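Local coordinates for E3 ubiquitin-protein ligase RNF31 (Mus musculus, PDB 5Y3T) that acts as an E3 ubiquitin-protein ligase, with a UBA-domain pair in this region that probably recruits HOIL-1 into the linear ubiquitin chain assembly complex, at residues E28-A33 with E40-W45; L54-E59 with G85-A90; R100-L105 with Q118-H123; L108-K113 with R129-L134. All coordinates share one frame; numbering follows the deposited sequence.

Contact 1: E28-A33 with E40-W45; sequences EEVFSA and EVPLQW
V30 meets the ring of P42 at the nearest approach of the two backbones, where helix 27-37 lies against the first turn of helix 42-64. This pairing is purely aliphatic. With CG1 anti to the backbone N (chi1 170°), V30 turns that methyl onto the pyrrolidine, 4.0 Å from P42 CG and only slightly farther from P42 CB; the two side chains cross obliquely. A33, one turn on, touches the same ring more loosely, its CB 4.4 Å from P42 CB.

The second kind of contact sets a methyl group against an aromatic ring. A33 CB approaches the six-membered half of the W45 indole at an oblique angle, 3.6 Å from W45 CE3 and 4.0 Å from W45 CZ3. A chi1 of -171° swings the W45 indole toward helix 27-37, and chi2 93° turns its six-membered half to A33. Beyond A33, the indole also packs on W80 of helix 73-82 and on L50 and V53 of its own helix. M16 of helix 2-22 covers both V30 and P42.

No hydrogen bond crosses the contact; among the polar bonds nearby, E29 makes a salt bridge with R77, and V41 N donates a hydrogen bond to T39 OG1 at the N-cap of helix 42-64. The two helices therefore meet here through apolar packing alone, a valine and an alanine against a proline and an indole.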
loop_
_atom_site.group_PDB
_atom_site.type_symbol
_atom_site.label_atom_id
_atom_site.label_comp_id
_atom_site.label_asym_id
_atom_site.label_seq_id
_atom_site.Cartn_x
_atom_site.Cartn_y
_atom_site.Cartn_z
ATOM N N GLU B 28 -8.293 -12.231 -5.236
ATOM C CA GLU B 28 -8.454 -11.042 -6.070
ATOM C C GLU B 28 -8.305 -11.339 -7.598
ATOM O O GLU B 28 -8.934 -10.657 -8.398
ATOM C CB GLU B 28 -7.586 -9.840 -5.619
ATOM C CG GLU B 28 -6.234 -10.132 -4.987
ATOM C CD GLU B 28 -6.350 -10.546 -3.532
ATOM O OE1 GLU B 28 -6.701 -9.722 -2.680
ATOM O OE2 GLU B 28 -6.129 -11.713 -3.256
ATOM N N GLU B 29 -7.507 -12.343 -7.976
ATOM C CA GLU B 29 -7.524 -12.911 -9.355
ATOM C C GLU B 29 -8.846 -13.537 -9.762
ATOM O O GLU B 29 -9.377 -13.259 -10.846
ATOM C CB GLU B 29 -6.424 -13.951 -9.545
ATOM C CG GLU B 29 -5.082 -13.302 -9.895
ATOM C CD GLU B 29 -3.839 -14.173 -9.708
ATOM O OE1 GLU B 29 -3.838 -15.251 -9.061
ATOM O OE2 GLU B 29 -2.799 -13.710 -10.197
ATOM N N VAL B 30 -9.386 -14.376 -8.898
ATOM C CA VAL B 30 -10.637 -15.032 -9.209
ATOM C C VAL B 30 -11.703 -13.962 -9.345
ATOM O O VAL B 30 -12.382 -13.929 -10.341
ATOM C CB VAL B 30 -11.040 -16.095 -8.153
ATOM C CG1 VAL B 30 -12.476 -16.598 -8.348
ATOM C CG2 VAL B 30 -10.099 -17.268 -8.241
ATOM N N PHE B 31 -11.817 -13.070 -8.363
ATOM C CA PHE B 31 -12.891 -12.087 -8.382
ATOM C C PHE B 31 -12.756 -11.069 -9.546
ATOM O O PHE B 31 -13.751 -10.688 -10.142
ATOM C CB PHE B 31 -12.953 -11.372 -7.045
ATOM C CG PHE B 31 -14.085 -10.411 -6.933
ATOM C CD1 PHE B 31 -15.408 -10.880 -6.817
ATOM C CD2 PHE B 31 -13.847 -9.031 -6.907
ATOM C CE1 PHE B 31 -16.477 -9.999 -6.687
ATOM C CE2 PHE B 31 -14.918 -8.135 -6.773
ATOM C CZ PHE B 31 -16.236 -8.620 -6.656
ATOM N N SER B 32 -11.526 -10.646 -9.830
ATOM C CA SER B 32 -11.223 -9.738 -10.931
ATOM C C SER B 32 -11.646 -10.314 -12.267
ATOM O O SER B 32 -12.223 -9.590 -13.109
ATOM C CB SER B 32 -9.727 -9.406 -10.972
ATOM O OG SER B 32 -9.357 -8.649 -9.817
ATOM N N ALA B 33 -11.404 -11.622 -12.424
ATOM C CA ALA B 33 -11.866 -12.365 -13.575
ATOM C C ALA B 33 -13.384 -12.383 -13.694
ATOM O O ALA B 33 -13.916 -12.082 -14.775
ATOM C CB ALA B 33 -11.339 -13.755 -13.533
ATOM N N GLU B 40 -17.949 -18.368 -15.992
ATOM C CA GLU B 40 -18.356 -19.403 -15.016
ATOM C C GLU B 40 -17.172 -20.256 -14.573
ATOM O O GLU B 40 -17.302 -21.005 -13.614
ATOM C CB GLU B 40 -19.443 -20.341 -15.581
ATOM C CG GLU B 40 -20.852 -19.749 -15.660
ATOM C CD GLU B 40 -21.181 -19.133 -17.011
ATOM O OE1 GLU B 40 -20.526 -19.506 -18.011
ATOM O OE2 GLU B 40 -22.102 -18.279 -17.082
ATOM N N VAL B 41 -16.039 -20.100 -15.269
ATOM C CA VAL B 41 -14.835 -20.904 -15.128
ATOM C C VAL B 41 -13.642 -19.938 -14.987
ATOM O O VAL B 41 -12.808 -19.763 -15.910
ATOM C CB VAL B 41 -14.621 -21.801 -16.385
ATOM C CG1 VAL B 41 -15.604 -22.964 -16.392
ATOM C CG2 VAL B 41 -14.754 -21.009 -17.705
ATOM N N PRO B 42 -13.534 -19.292 -13.833
ATOM C CA PRO B 42 -12.470 -18.275 -13.670
ATOM C C PRO B 42 -11.038 -18.763 -13.860
ATOM O O PRO B 42 -10.210 -18.021 -14.361
ATOM C CB PRO B 42 -12.673 -17.779 -12.226
ATOM C CG PRO B 42 -13.505 -18.835 -11.559
ATOM C CD PRO B 42 -14.377 -19.412 -12.636
ATOM N N LEU B 43 -10.730 -19.987 -13.446
ATOM C CA LEU B 43 -9.374 -20.511 -13.631
ATOM C C LEU B 43 -8.993 -20.563 -15.079
ATOM O O LEU B 43 -7.907 -20.118 -15.449
ATOM C CB LEU B 43 -9.218 -21.895 -13.005
ATOM C CG LEU B 43 -9.356 -21.906 -11.470
ATOM C CD1 LEU B 43 -9.305 -23.336 -10.962
ATOM C CD2 LEU B 43 -8.272 -21.045 -10.815
ATOM N N GLN B 44 -9.902 -21.069 -15.905
ATOM C CA GLN B 44 -9.657 -21.138 -17.348
ATOM C C GLN B 44 -9.406 -19.767 -17.915
ATOM O O GLN B 44 -8.403 -19.572 -18.584
ATOM C CB GLN B 44 -10.805 -21.817 -18.097
ATOM C CG GLN B 44 -10.759 -23.341 -18.008
ATOM C CD GLN B 44 -11.902 -23.981 -18.766
ATOM O OE1 GLN B 44 -12.129 -23.664 -19.935
ATOM N NE2 GLN B 44 -12.652 -24.856 -18.096
ATOM N N TRP B 45 -10.288 -18.815 -17.603
ATOM C CA TRP B 45 -10.134 -17.441 -18.085
ATOM C C TRP B 45 -8.793 -16.848 -17.731
ATOM O O TRP B 45 -8.169 -16.213 -18.578
ATOM C CB TRP B 45 -11.274 -16.519 -17.612
ATOM C CG TRP B 45 -11.257 -15.149 -18.269
ATOM C CD1 TRP B 45 -11.925 -14.764 -19.402
ATOM C CD2 TRP B 45 -10.526 -13.986 -17.822
ATOM N NE1 TRP B 45 -11.653 -13.436 -19.688
ATOM C CE2 TRP B 45 -10.813 -12.935 -18.728
ATOM C CE3 TRP B 45 -9.663 -13.734 -16.736
ATOM C CZ2 TRP B 45 -10.263 -11.672 -18.591
ATOM C CZ3 TRP B 45 -9.114 -12.469 -16.593
ATOM C CH2 TRP B 45 -9.417 -11.448 -17.520
#

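Contact 2: L54-E59 with G85-A90; sequences LEMVAE and GNLDEA
The two branches of L87 are divided between neighbouring residues of helix 42-64: CD1 goes to V57 and CD2 to M56. L87 reaches them with its CG anti to the backbone N (chi1 -164°), which carries the fork out from the first turn of helix 87-107. CD1 lies 3.4 Å from V57 CG2, a tight approach in which the two side chains slide past each other in opposite directions. CD2 lies 3.5 Å from M56 CE and 3.9 Å from M56 SD.

The methionine leaves its helix nearly straight and then bends at the thioether (chi3 52°), folding the terminal methyl back onto the leucine, which it crosses at about a right angle. V57 offers its other branch to the backbone, CG1 being 4.3 Å from A90 O. Y36 of helix 27-37 touches both M56 and L87, and A76 of helix 73-82 touches V57.

Behind L87 the helix start is fixed by N86, whose OD1 receives E89 N at 3.1 Å. That N-H points almost straight at the oxygen (166°), although the donor sits above the carbonyl plane. Side chains meet across the contact through apolar groups alone, while the N-cap bond settles the backbone from which L87 projects.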
loop_
_atom_site.group_PDB
_atom_site.type_symbol
_atom_site.label_atom_id
_atom_site.label_comp_id
_atom_site.label_asym_id
_atom_site.label_seq_id
_atom_site.Cartn_x
_atom_site.Cartn_y
_atom_site.Cartn_z
ATOM N N LEU B 54 -3.700 -7.638 -19.373
ATOM C CA LEU B 54 -2.556 -6.913 -18.746
ATOM C C LEU B 54 -1.725 -6.186 -19.771
ATOM O O LEU B 54 -1.281 -5.051 -19.536
ATOM C CB LEU B 54 -1.709 -7.839 -17.846
ATOM C CG LEU B 54 -2.541 -8.508 -16.712
ATOM C CD1 LEU B 54 -1.792 -9.503 -15.834
ATOM C CD2 LEU B 54 -3.181 -7.447 -15.835
ATOM N N GLU B 55 -1.578 -6.805 -20.946
ATOM C CA GLU B 55 -0.922 -6.179 -22.088
ATOM C C GLU B 55 -1.620 -4.850 -22.440
ATOM O O GLU B 55 -0.948 -3.844 -22.689
ATOM C CB GLU B 55 -0.881 -7.198 -23.240
ATOM C CG GLU B 55 -0.223 -6.830 -24.575
ATOM C CD GLU B 55 -0.252 -8.024 -25.560
ATOM O OE1 GLU B 55 -0.911 -7.958 -26.641
ATOM O OE2 GLU B 55 0.362 -9.062 -25.224
ATOM N N MET B 56 -2.955 -4.840 -22.400
ATOM C CA MET B 56 -3.764 -3.662 -22.739
ATOM C C MET B 56 -3.631 -2.591 -21.674
ATOM O O MET B 56 -3.517 -1.399 -21.987
ATOM C CB MET B 56 -5.254 -4.065 -22.920
ATOM C CG MET B 56 -6.286 -2.922 -23.108
ATOM S SD MET B 56 -7.936 -3.456 -23.683
ATOM C CE MET B 56 -8.276 -4.736 -22.466
ATOM N N VAL B 57 -3.634 -3.019 -20.409
ATOM C CA VAL B 57 -3.472 -2.091 -19.268
ATOM C C VAL B 57 -2.171 -1.283 -19.381
ATOM O O VAL B 57 -2.187 -0.053 -19.174
ATOM C CB VAL B 57 -3.597 -2.846 -17.928
ATOM C CG1 VAL B 57 -3.193 -1.992 -16.725
ATOM C CG2 VAL B 57 -5.018 -3.366 -17.745
ATOM N N ALA B 58 -1.072 -1.963 -19.754
ATOM C CA ALA B 58 0.258 -1.329 -19.916
ATOM C C ALA B 58 0.353 -0.356 -21.073
ATOM O O ALA B 58 0.938 0.736 -20.933
ATOM C CB ALA B 58 1.374 -2.379 -20.028
ATOM N N GLU B 59 -0.189 -0.734 -22.218
ATOM C CA GLU B 59 -0.204 0.187 -23.383
ATOM C C GLU B 59 -1.077 1.407 -23.123
ATOM O O GLU B 59 -0.641 2.525 -23.390
ATOM C CB GLU B 59 -0.501 -0.481 -24.766
ATOM C CG GLU B 59 -1.740 -1.359 -24.917
ATOM C CD GLU B 59 -1.659 -2.310 -26.128
ATOM O OE1 GLU B 59 -1.075 -1.926 -27.174
ATOM O OE2 GLU B 59 -2.177 -3.455 -26.040
ATOM N N GLY B 85 -10.483 -5.707 -11.410
ATOM C CA GLY B 85 -10.834 -5.925 -12.816
ATOM C C GLY B 85 -11.570 -4.775 -13.498
ATOM O O GLY B 85 -12.014 -4.917 -14.647
ATOM N N ASN B 86 -11.689 -3.626 -12.835
ATOM C CA ASN B 86 -12.211 -2.443 -13.513
ATOM C C ASN B 86 -11.118 -1.858 -14.406
ATOM O O ASN B 86 -10.182 -1.257 -13.894
ATOM C CB ASN B 86 -12.669 -1.417 -12.492
ATOM C CG ASN B 86 -13.316 -0.201 -13.118
ATOM O OD1 ASN B 86 -12.845 0.348 -14.131
ATOM N ND2 ASN B 86 -14.376 0.264 -12.484
ATOM N N LEU B 87 -11.260 -1.993 -15.735
ATOM C CA LEU B 87 -10.206 -1.571 -16.674
ATOM C C LEU B 87 -9.785 -0.110 -16.527
ATOM O O LEU B 87 -8.585 0.185 -16.340
ATOM C CB LEU B 87 -10.582 -1.853 -18.131
ATOM C CG LEU B 87 -9.433 -1.813 -19.136
ATOM C CD1 LEU B 87 -8.253 -2.596 -18.606
ATOM C CD2 LEU B 87 -9.834 -2.350 -20.518
ATOM N N ASP B 88 -10.752 0.790 -16.537
ATOM C CA ASP B 88 -10.461 2.239 -16.484
ATOM C C ASP B 88 -9.857 2.625 -15.120
ATOM O O ASP B 88 -9.035 3.514 -15.027
ATOM C CB ASP B 88 -11.707 3.123 -16.717
ATOM C CG ASP B 88 -11.752 3.809 -18.098
ATOM O OD1 ASP B 88 -10.709 4.030 -18.770
ATOM O OD2 ASP B 88 -12.891 4.185 -18.487
ATOM N N GLU B 89 -10.276 1.993 -14.047
ATOM C CA GLU B 89 -9.607 2.302 -12.776
ATOM C C GLU B 89 -8.193 1.749 -12.689
ATOM O O GLU B 89 -7.321 2.369 -12.092
ATOM C CB GLU B 89 -10.435 1.825 -11.626
ATOM C CG GLU B 89 -11.666 2.690 -11.504
ATOM C CD GLU B 89 -12.466 2.359 -10.286
ATOM O OE1 GLU B 89 -12.105 1.405 -9.516
ATOM O OE2 GLU B 89 -13.469 3.071 -10.129
ATOM N N ALA B 90 -7.987 0.623 -13.357
ATOM C CA ALA B 90 -6.753 -0.114 -13.303
ATOM C C ALA B 90 -5.699 0.644 -14.043
ATOM O O ALA B 90 -4.538 0.681 -13.627
ATOM C CB ALA B 90 -6.963 -1.490 -13.924
#

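Contact 3: R100-L105 with Q118-H123; sequences RKVHEL and QALFQH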
loop_
_atom_site.group_PDB
_atom_site.type_symbol
_atom_site.label_atom_id
_atom_site.label_comp_id
_atom_site.label_asym_id
_atom_site.label_seq_id
_atom_site.Cartn_x
_atom_site.Cartn_y
_atom_site.Cartn_z
ATOM N N ARG B 100 3.601 8.346 -8.743
ATOM C CA ARG B 100 3.887 8.552 -7.336
ATOM C C ARG B 100 5.307 8.092 -7.010
ATOM O O ARG B 100 6.022 8.692 -6.168
ATOM C CB ARG B 100 2.830 7.801 -6.502
ATOM C CG ARG B 100 2.984 7.903 -4.994
ATOM C CD ARG B 100 1.894 7.194 -4.204
ATOM N NE ARG B 100 1.595 5.834 -4.652
ATOM C CZ ARG B 100 2.344 4.745 -4.409
ATOM N NH1 ARG B 100 3.510 4.809 -3.734
ATOM N NH2 ARG B 100 1.928 3.566 -4.875
ATOM N N LYS B 101 5.724 7.011 -7.662
ATOM C CA LYS B 101 7.030 6.454 -7.383
ATOM C C LYS B 101 8.147 7.291 -8.011
ATOM O O LYS B 101 9.187 7.427 -7.426
ATOM C CB LYS B 101 7.087 5.001 -7.798
ATOM C CG LYS B 101 6.222 4.141 -6.914
ATOM C CD LYS B 101 6.099 2.732 -7.436
ATOM C CE LYS B 101 4.929 1.962 -6.823
ATOM N NZ LYS B 101 4.680 0.761 -7.659
ATOM N N VAL B 102 7.904 7.881 -9.166
ATOM C CA VAL B 102 8.858 8.771 -9.803
ATOM C C VAL B 102 9.034 10.053 -9.000
ATOM O O VAL B 102 10.152 10.569 -8.871
ATOM C CB VAL B 102 8.454 9.049 -11.279
ATOM C CG1 VAL B 102 9.105 10.324 -11.853
ATOM C CG2 VAL B 102 8.763 7.802 -12.125
ATOM N N HIS B 103 7.934 10.553 -8.454
ATOM C CA HIS B 103 7.975 11.699 -7.552
ATOM C C HIS B 103 8.805 11.365 -6.304
ATOM O O HIS B 103 9.603 12.173 -5.901
ATOM C CB HIS B 103 6.570 12.154 -7.200
ATOM C CG HIS B 103 6.527 13.240 -6.180
ATOM N ND1 HIS B 103 6.481 14.574 -6.520
ATOM C CD2 HIS B 103 6.513 13.191 -4.824
ATOM C CE1 HIS B 103 6.448 15.304 -5.420
ATOM N NE2 HIS B 103 6.460 14.489 -4.379
ATOM N N GLU B 104 8.670 10.175 -5.730
ATOM C CA GLU B 104 9.529 9.833 -4.598
ATOM C C GLU B 104 11.014 9.699 -4.978
ATOM O O GLU B 104 11.899 10.259 -4.307
ATOM C CB GLU B 104 9.096 8.556 -3.900
ATOM C CG GLU B 104 9.382 8.646 -2.397
ATOM C CD GLU B 104 9.356 7.319 -1.662
ATOM O OE1 GLU B 104 8.813 6.317 -2.198
ATOM O OE2 GLU B 104 9.890 7.284 -0.528
ATOM N N LEU B 105 11.301 8.940 -6.031
ATOM C CA LEU B 105 12.683 8.734 -6.407
ATOM C C LEU B 105 13.365 10.062 -6.717
ATOM O O LEU B 105 14.538 10.233 -6.403
ATOM C CB LEU B 105 12.804 7.737 -7.545
ATOM C CG LEU B 105 12.510 6.307 -7.069
ATOM C CD1 LEU B 105 12.434 5.370 -8.252
ATOM C CD2 LEU B 105 13.549 5.788 -6.083
ATOM N N GLN B 118 13.667 3.787 -16.210
ATOM C CA GLN B 118 14.240 2.488 -16.634
ATOM C C GLN B 118 14.326 1.518 -15.464
ATOM O O GLN B 118 13.957 0.368 -15.622
ATOM C CB GLN B 118 15.621 2.649 -17.273
ATOM C CG GLN B 118 15.609 3.422 -18.593
ATOM C CD GLN B 118 15.278 4.917 -18.443
ATOM O OE1 GLN B 118 15.370 5.483 -17.344
ATOM N NE2 GLN B 118 14.871 5.557 -19.543
ATOM N N ALA B 119 14.771 1.998 -14.290
ATOM C CA ALA B 119 14.859 1.162 -13.066
ATOM C C ALA B 119 13.516 0.722 -12.481
ATOM O O ALA B 119 13.424 -0.360 -11.911
ATOM C CB ALA B 119 15.645 1.889 -11.986
ATOM N N LEU B 120 12.497 1.581 -12.575
ATOM C CA LEU B 120 11.166 1.199 -12.161
ATOM C C LEU B 120 10.606 0.114 -13.078
ATOM O O LEU B 120 10.064 -0.878 -12.602
ATOM C CB LEU B 120 10.223 2.421 -12.058
ATOM C CG LEU B 120 10.421 3.214 -10.767
ATOM C CD1 LEU B 120 9.658 4.513 -10.791
ATOM C CD2 LEU B 120 10.058 2.396 -9.528
ATOM N N PHE B 121 10.741 0.299 -14.380
ATOM C CA PHE B 121 10.356 -0.748 -15.356
ATOM C C PHE B 121 11.135 -2.037 -15.111
ATOM O O PHE B 121 10.539 -3.137 -15.004
ATOM C CB PHE B 121 10.550 -0.267 -16.823
ATOM C CG PHE B 121 10.268 -1.326 -17.851
ATOM C CD1 PHE B 121 8.968 -1.701 -18.148
ATOM C CD2 PHE B 121 11.312 -1.993 -18.492
ATOM C CE1 PHE B 121 8.712 -2.706 -19.082
ATOM C CE2 PHE B 121 11.059 -3.005 -19.412
ATOM C CZ PHE B 121 9.765 -3.353 -19.718
ATOM N N GLN B 122 12.457 -1.904 -15.006
ATOM C CA GLN B 122 13.352 -3.058 -14.780
ATOM C C GLN B 122 12.944 -3.907 -13.576
ATOM O O GLN B 122 13.072 -5.127 -13.631
ATOM C CB GLN B 122 14.834 -2.610 -14.672
ATOM C CG GLN B 122 15.877 -3.612 -15.151
ATOM C CD GLN B 122 15.699 -3.987 -16.634
ATOM O OE1 GLN B 122 15.548 -3.120 -17.502
ATOM N NE2 GLN B 122 15.691 -5.282 -16.916
ATOM N N HIS B 123 12.413 -3.289 -12.515
ATOM C CA HIS B 123 12.084 -4.026 -11.269
ATOM C C HIS B 123 10.616 -4.213 -10.924
ATOM O O HIS B 123 10.266 -4.348 -9.746
ATOM C CB HIS B 123 12.786 -3.320 -10.130
ATOM C CG HIS B 123 14.243 -3.510 -10.182
ATOM N ND1 HIS B 123 15.066 -2.646 -10.860
ATOM C CD2 HIS B 123 15.018 -4.532 -9.756
ATOM C CE1 HIS B 123 16.303 -3.096 -10.799
ATOM N NE2 HIS B 123 16.299 -4.245 -10.151
#
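While L120 packs against L105 and V102 across the contact, the imidazole of H123 closes the same short helix: its ring edge carries ND1, which donates to A119 O at 3.0 Å. The acceptor lies in the ring plane, and the donor falls in the carbonyl plane on a lone pair, with an N-H...O angle of 155°. R129 and E133 of helix 127-145 also touch this ring, so its rotation is defined by a bond and packing.

The contact turns on L120, which aims its fork at helix 87-107 with CG beside the backbone N (chi1 -79°). CD1 rests 3.7 Å from V102 CG2, 3.9 Å from L105 CD1 and 4.0 Å from K101 CB, one methyl received by three residues. L105 and L120 reach toward each other tip to tip, whereas V102 comes in obliquely. K101 contributes its CB alone; the extended chain beyond leads away, and NZ bonds to G125 O.

The short helical segments run at 128° to each other, their axes 11.2 Å apart at closest approach. A short helix set across a longer one through a central leucine, with helix 127-145 alongside, is consistent with the compact three-helix packing of UBA domains.

Contact 4: L108-K113 with R129-L134; sequences LGFGPK and RALTEL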
loop_
_atom_site.group_PDB
_atom_site.type_symbol
_atom_site.label_atom_id
_atom_site.label_comp_id
_atom_site.label_asym_id
_atom_site.label_seq_id
_atom_site.Cartn_x
_atom_site.Cartn_y
_atom_site.Cartn_z
ATOM N N LEU B 108 14.357 11.778 -3.563
ATOM C CA LEU B 108 15.481 11.047 -2.987
ATOM C C LEU B 108 16.768 11.150 -3.790
ATOM O O LEU B 108 17.680 10.375 -3.525
ATOM C CB LEU B 108 15.100 9.561 -2.810
ATOM C CG LEU B 108 14.475 9.186 -1.462
ATOM C CD1 LEU B 108 13.516 10.242 -0.898
ATOM C CD2 LEU B 108 13.807 7.824 -1.584
ATOM N N GLY B 109 16.855 12.089 -4.742
ATOM C CA GLY B 109 18.015 12.192 -5.644
ATOM C C GLY B 109 17.883 11.698 -7.101
ATOM O O GLY B 109 18.664 12.078 -7.948
ATOM N N PHE B 110 16.906 10.868 -7.423
ATOM C CA PHE B 110 16.906 10.137 -8.698
ATOM C C PHE B 110 15.703 10.424 -9.561
ATOM O O PHE B 110 14.669 9.797 -9.405
ATOM C CB PHE B 110 17.018 8.661 -8.377
ATOM C CG PHE B 110 18.244 8.369 -7.634
ATOM C CD1 PHE B 110 19.466 8.323 -8.311
ATOM C CD2 PHE B 110 18.228 8.267 -6.263
ATOM C CE1 PHE B 110 20.655 8.095 -7.621
ATOM C CE2 PHE B 110 19.408 8.033 -5.562
ATOM C CZ PHE B 110 20.624 7.968 -6.241
ATOM N N GLY B 111 15.854 11.389 -10.468
ATOM C CA GLY B 111 14.805 11.765 -11.436
ATOM C C GLY B 111 14.872 10.954 -12.725
ATOM O O GLY B 111 15.725 10.086 -12.862
ATOM N N PRO B 112 13.963 11.215 -13.672
ATOM C CA PRO B 112 14.004 10.599 -15.023
ATOM C C PRO B 112 15.390 10.629 -15.680
ATOM O O PRO B 112 15.902 9.605 -16.171
ATOM C CB PRO B 112 13.011 11.452 -15.817
ATOM C CG PRO B 112 12.025 11.928 -14.796
ATOM C CD PRO B 112 12.762 12.061 -13.489
ATOM N N LYS B 113 16.031 11.781 -15.629
ATOM C CA LYS B 113 17.332 11.903 -16.260
ATOM C C LYS B 113 18.426 10.980 -15.673
ATOM O O LYS B 113 19.335 10.624 -16.416
ATOM C CB LYS B 113 17.742 13.375 -16.343
ATOM C CG LYS B 113 16.681 14.213 -17.083
ATOM C CD LYS B 113 17.240 15.186 -18.117
ATOM C CE LYS B 113 16.138 15.714 -19.035
ATOM N NZ LYS B 113 16.647 16.635 -20.098
ATOM N N ARG B 129 13.712 -1.816 -4.634
ATOM C CA ARG B 129 14.728 -2.396 -5.543
ATOM C C ARG B 129 15.264 -1.446 -6.576
ATOM O O ARG B 129 16.439 -1.548 -6.913
ATOM C CB ARG B 129 14.230 -3.649 -6.225
ATOM C CG ARG B 129 14.271 -4.814 -5.271
ATOM C CD ARG B 129 13.670 -6.055 -5.860
ATOM N NE ARG B 129 13.531 -7.069 -4.826
ATOM C CZ ARG B 129 13.063 -8.296 -5.026
ATOM N NH1 ARG B 129 12.681 -8.686 -6.245
ATOM N NH2 ARG B 129 12.984 -9.138 -3.995
ATOM N N ALA B 130 14.452 -0.522 -7.075
ATOM C CA ALA B 130 14.998 0.528 -7.973
ATOM C C ALA B 130 16.032 1.435 -7.256
ATOM O O ALA B 130 17.113 1.686 -7.770
ATOM C CB ALA B 130 13.876 1.357 -8.573
ATOM N N LEU B 131 15.709 1.896 -6.052
ATOM C CA LEU B 131 16.622 2.736 -5.245
ATOM C C LEU B 131 18.000 2.094 -4.989
ATOM O O LEU B 131 19.041 2.753 -5.130
ATOM C CB LEU B 131 15.968 3.011 -3.899
ATOM C CG LEU B 131 16.594 4.067 -3.020
ATOM C CD1 LEU B 131 16.623 5.421 -3.706
ATOM C CD2 LEU B 131 15.775 4.107 -1.745
ATOM N N THR B 132 17.971 0.811 -4.613
ATOM C CA THR B 132 19.157 -0.039 -4.505
ATOM C C THR B 132 19.982 0.106 -5.780
ATOM O O THR B 132 21.097 0.618 -5.703
ATOM C CB THR B 132 18.810 -1.526 -4.236
ATOM O OG1 THR B 132 18.063 -1.642 -3.024
ATOM C CG2 THR B 132 20.066 -2.382 -4.058
ATOM N N GLU B 133 19.401 -0.246 -6.937
ATOM C CA GLU B 133 20.146 -0.293 -8.220
ATOM C C GLU B 133 20.740 1.071 -8.631
ATOM O O GLU B 133 21.878 1.163 -9.020
ATOM C CB GLU B 133 19.272 -0.886 -9.366
ATOM C CG GLU B 133 20.073 -1.639 -10.456
ATOM C CD GLU B 133 19.344 -1.762 -11.802
ATOM O OE1 GLU B 133 19.197 -2.901 -12.323
ATOM O OE2 GLU B 133 18.899 -0.723 -12.355
ATOM N N LEU B 134 19.960 2.128 -8.486
ATOM C CA LEU B 134 20.371 3.507 -8.779
ATOM C C LEU B 134 21.521 4.060 -7.940
ATOM O O LEU B 134 22.181 5.021 -8.345
ATOM C CB LEU B 134 19.162 4.445 -8.586
ATOM C CG LEU B 134 18.099 4.423 -9.695
ATOM C CD1 LEU B 134 16.748 4.927 -9.213
ATOM C CD2 LEU B 134 18.557 5.244 -10.890
#
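L134 lays its CB over one face of the F110 ring, a CH-pi contact between a loop aromatic and a helix leucine. The CB is 4.1 Å from the ring centroid and 18° off the ring normal, displaced toward the rim. The same leucine reaches back past the ring, its CD1 lying 3.8 Å from F110 CB, so that the two side chains slide by each other in opposite directions. L134 O comes to 3.5 Å from F110 CE1.

L131, one turn earlier, crosses F110 at about a right angle and brings CD1 to 4.1 Å from F110 CD2, oblique to the ring. Its CG is anti to the backbone N (chi1 -168°), which sends the fork toward the loop, where CD2 meets L108 CD2 at 4.2 Å. L108 and L131 are each also packed by an aromatic side chain of another protein chain.

The loop owes its turn to G109, the C-prime residue of a Schellman motif ending helix 87-107. The L108-G109-F110 sequence resembles the Met-Gly-Phe/Tyr loop of UBA domains. F110 is flanked further by Q135 and R138, while L131 also touches L105, so the loop bridges the end of helix 87-107 and the side of helix 127-145.

In the fold
The four contacts follow the long axis of an all-helical chain, contacts 1 and 4 lying on opposite sides of its centre, 36 Å apart between centres. Contacts 1 and 2 share helix 42-64 and touch, S32 OG packing 3.5 Å from G85 N. Helix 87-107 then carries the structure onward: its start serves contact 2 and its later turns contact 3, with centres 19 Å apart. The centres of contacts 3 and 4 are only 7 Å apart; segment 108-113 falls between the two segments of contact 3 and 118-123 between those of contact 4, which interlocks three successive helices; L105 O and F110 N, at 2.7 Å, probably share a hydrogen bond there. All four contacts lie beside other protein chains.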